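Local coordinates for protein ML032222a iGluR (Mnemiopsis leidyi, PDB 4YKI) that binds glycine in its ligand-binding domain, as part of an ionotropic glutamate receptor subunit that probably forms a glycine-activated ion channel, at residues M37-M41 and P107-A111. Sequence-based numbering, arbitrary orientation.
Sequences MVNDM and PFMDA. With MG (magnesium ion), chain D.
Met-41 lays its thioether over one face of the Phe-108 ring, a Met-aromatic contact in the lobe of this clamshell-shaped, periplasmic-binding-protein-like domain where helix 37-49 packs near the start of strand 109-118. Methyl CE carries the tight part: it sits 3.9 Å from the ring centroid, only 13° off the normal, a CH-pi contact. SD rides over the same face, 4.5 Å from the centroid, so that the SD-CE bond spans the ring centre at a shallow slant. A bend at the last torsion of Met-41 (chi3 66°) turns the methyl onto the ring after an extended CA-CB-CG-SD run. Phe-108 holds CG between its backbone N and carbonyl carbon (chi1 64°), which sends the ring out toward the helix. The other approaches to the ring are looser. Met-37, fully extended, brings CE obliquely to within 4.2 Å of Phe-108 CD1, and Val-38 CG2 approaches CZ at 4.4 Å. The same Met-37 methyl meets Met-109 CE more closely, at 4.0 Å, methyl against methyl. No hydrogen bond crosses between the segments; apolar contact alone joins them. Phe-216 and Leu-244 also touch Met-41, while Trp-245 touches Met-109. With an alanine at Phe-108 the Met-41 thioether would probably lose its aromatic face, and a gap would open between the Met-41, Met-37 and Val-38 methyls. The polar side is different: Asn-39 and Asp-40 lie on the partly exposed flank of the helix, where Asp-40 pairs with Lys-247. Next along the strand, Asp-110, with Glu-213 and the same two residues of the second subunit, binds a magnesium ion at the dimer contact, completed by two waters, with Asp-110 OD1 2.1 Å from the magnesium.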
loop_
_atom_site.group_PDB
_atom_site.type_symbol
_atom_site.label_atom_id
_atom_site.label_comp_id
_atom_site.label_asym_id
_atom_site.label_seq_id
_atom_site.Cartn_x
_atom_site.Cartn_y
_atom_site.Cartn_z
ATOM N N MET B 37 16.370 -6.467 5.231
ATOM C CA MET B 37 15.068 -6.840 4.695
ATOM C C MET B 37 15.021 -6.758 3.179
ATOM O O MET B 37 14.540 -7.683 2.511
ATOM C CB MET B 37 13.991 -5.950 5.309
ATOM C CG MET B 37 12.623 -6.156 4.693
ATOM S SD MET B 37 11.377 -5.208 5.553
ATOM C CE MET B 37 9.879 -5.697 4.706
ATOM N N VAL B 38 15.482 -5.648 2.617
ATOM C CA VAL B 38 15.438 -5.501 1.169
ATOM C C VAL B 38 16.379 -6.501 0.487
ATOM O O VAL B 38 16.046 -7.087 -0.536
ATOM C CB VAL B 38 15.721 -4.040 0.732
ATOM C CG1 VAL B 38 15.975 -3.928 -0.756
ATOM C CG2 VAL B 38 14.518 -3.170 1.120
ATOM N N ASN B 39 17.571 -6.707 1.047
ATOM C CA ASN B 39 18.464 -7.701 0.495
ATOM C C ASN B 39 17.810 -9.081 0.440
ATOM O O ASN B 39 17.943 -9.797 -0.541
ATOM C CB ASN B 39 19.774 -7.773 1.271
ATOM C CG ASN B 39 20.752 -8.722 0.622
ATOM O OD1 ASN B 39 21.195 -8.503 -0.498
ATOM N ND2 ASN B 39 21.091 -9.788 1.321
ATOM N N ASP B 40 17.121 -9.463 1.510
ATOM C CA ASP B 40 16.437 -10.759 1.534
ATOM C C ASP B 40 15.368 -10.834 0.439
ATOM O O ASP B 40 15.194 -11.871 -0.171
ATOM C CB ASP B 40 15.796 -11.027 2.908
ATOM C CG ASP B 40 16.790 -11.407 3.984
ATOM O OD1 ASP B 40 17.965 -11.678 3.674
ATOM O OD2 ASP B 40 16.345 -11.481 5.145
ATOM N N MET B 41 14.657 -9.735 0.188
ATOM C CA MET B 41 13.700 -9.672 -0.912
ATOM C C MET B 41 14.389 -9.865 -2.265
ATOM O O MET B 41 13.911 -10.625 -3.100
ATOM C CB MET B 41 12.968 -8.331 -0.886
ATOM C CG MET B 41 12.078 -8.152 0.329
ATOM S SD MET B 41 11.500 -6.485 0.611
ATOM C CE MET B 41 10.430 -6.204 -0.814
ATOM N N PRO B 107 3.674 -1.870 -4.096
ATOM C CA PRO B 107 4.324 -1.433 -2.857
ATOM C C PRO B 107 4.295 -2.495 -1.776
ATOM O O PRO B 107 3.451 -3.398 -1.829
ATOM C CB PRO B 107 3.485 -0.219 -2.452
ATOM C CG PRO B 107 2.128 -0.502 -2.953
ATOM C CD PRO B 107 2.330 -1.274 -4.246
ATOM N N PHE B 108 5.171 -2.362 -0.785
ATOM C CA PHE B 108 5.269 -3.356 0.273
ATOM C C PHE B 108 5.130 -2.848 1.712
ATOM O O PHE B 108 5.142 -3.658 2.621
ATOM C CB PHE B 108 6.553 -4.195 0.110
ATOM C CG PHE B 108 7.850 -3.419 0.258
ATOM C CD1 PHE B 108 8.474 -3.304 1.500
ATOM C CD2 PHE B 108 8.473 -2.843 -0.843
ATOM C CE1 PHE B 108 9.682 -2.606 1.642
ATOM C CE2 PHE B 108 9.678 -2.150 -0.708
ATOM C CZ PHE B 108 10.272 -2.019 0.537
ATOM N N MET B 109 4.957 -1.552 1.940
ATOM C CA MET B 109 4.819 -1.051 3.317
ATOM C C MET B 109 4.227 0.353 3.379
ATOM O O MET B 109 4.796 1.308 2.873
ATOM C CB MET B 109 6.182 -1.047 4.020
ATOM C CG MET B 109 6.104 -0.693 5.484
ATOM S SD MET B 109 7.696 -0.778 6.332
ATOM C CE MET B 109 8.085 -2.481 6.163
ATOM N N ASP B 110 3.104 0.510 4.065
ATOM C CA ASP B 110 2.552 1.827 4.350
ATOM C C ASP B 110 3.498 2.556 5.285
ATOM O O ASP B 110 4.050 1.971 6.201
ATOM C CB ASP B 110 1.171 1.717 5.068
ATOM C CG ASP B 110 -0.038 1.615 4.129
ATOM O OD1 ASP B 110 0.118 1.333 2.919
ATOM O OD2 ASP B 110 -1.167 1.778 4.661
ATOM N N ALA B 111 3.630 3.852 5.070
ATOM C CA ALA B 111 4.452 4.687 5.928
ATOM C C ALA B 111 3.865 6.091 5.983
ATOM O O ALA B 111 3.075 6.504 5.118
ATOM C CB ALA B 111 5.900 4.723 5.424
HETATM MG MG MG D . -0.489 0.072 1.392
HETATM O O HOH W 1 -2.152 1.262 0.876
HETATM O O HOH W 2 1.216 -1.135 1.680
#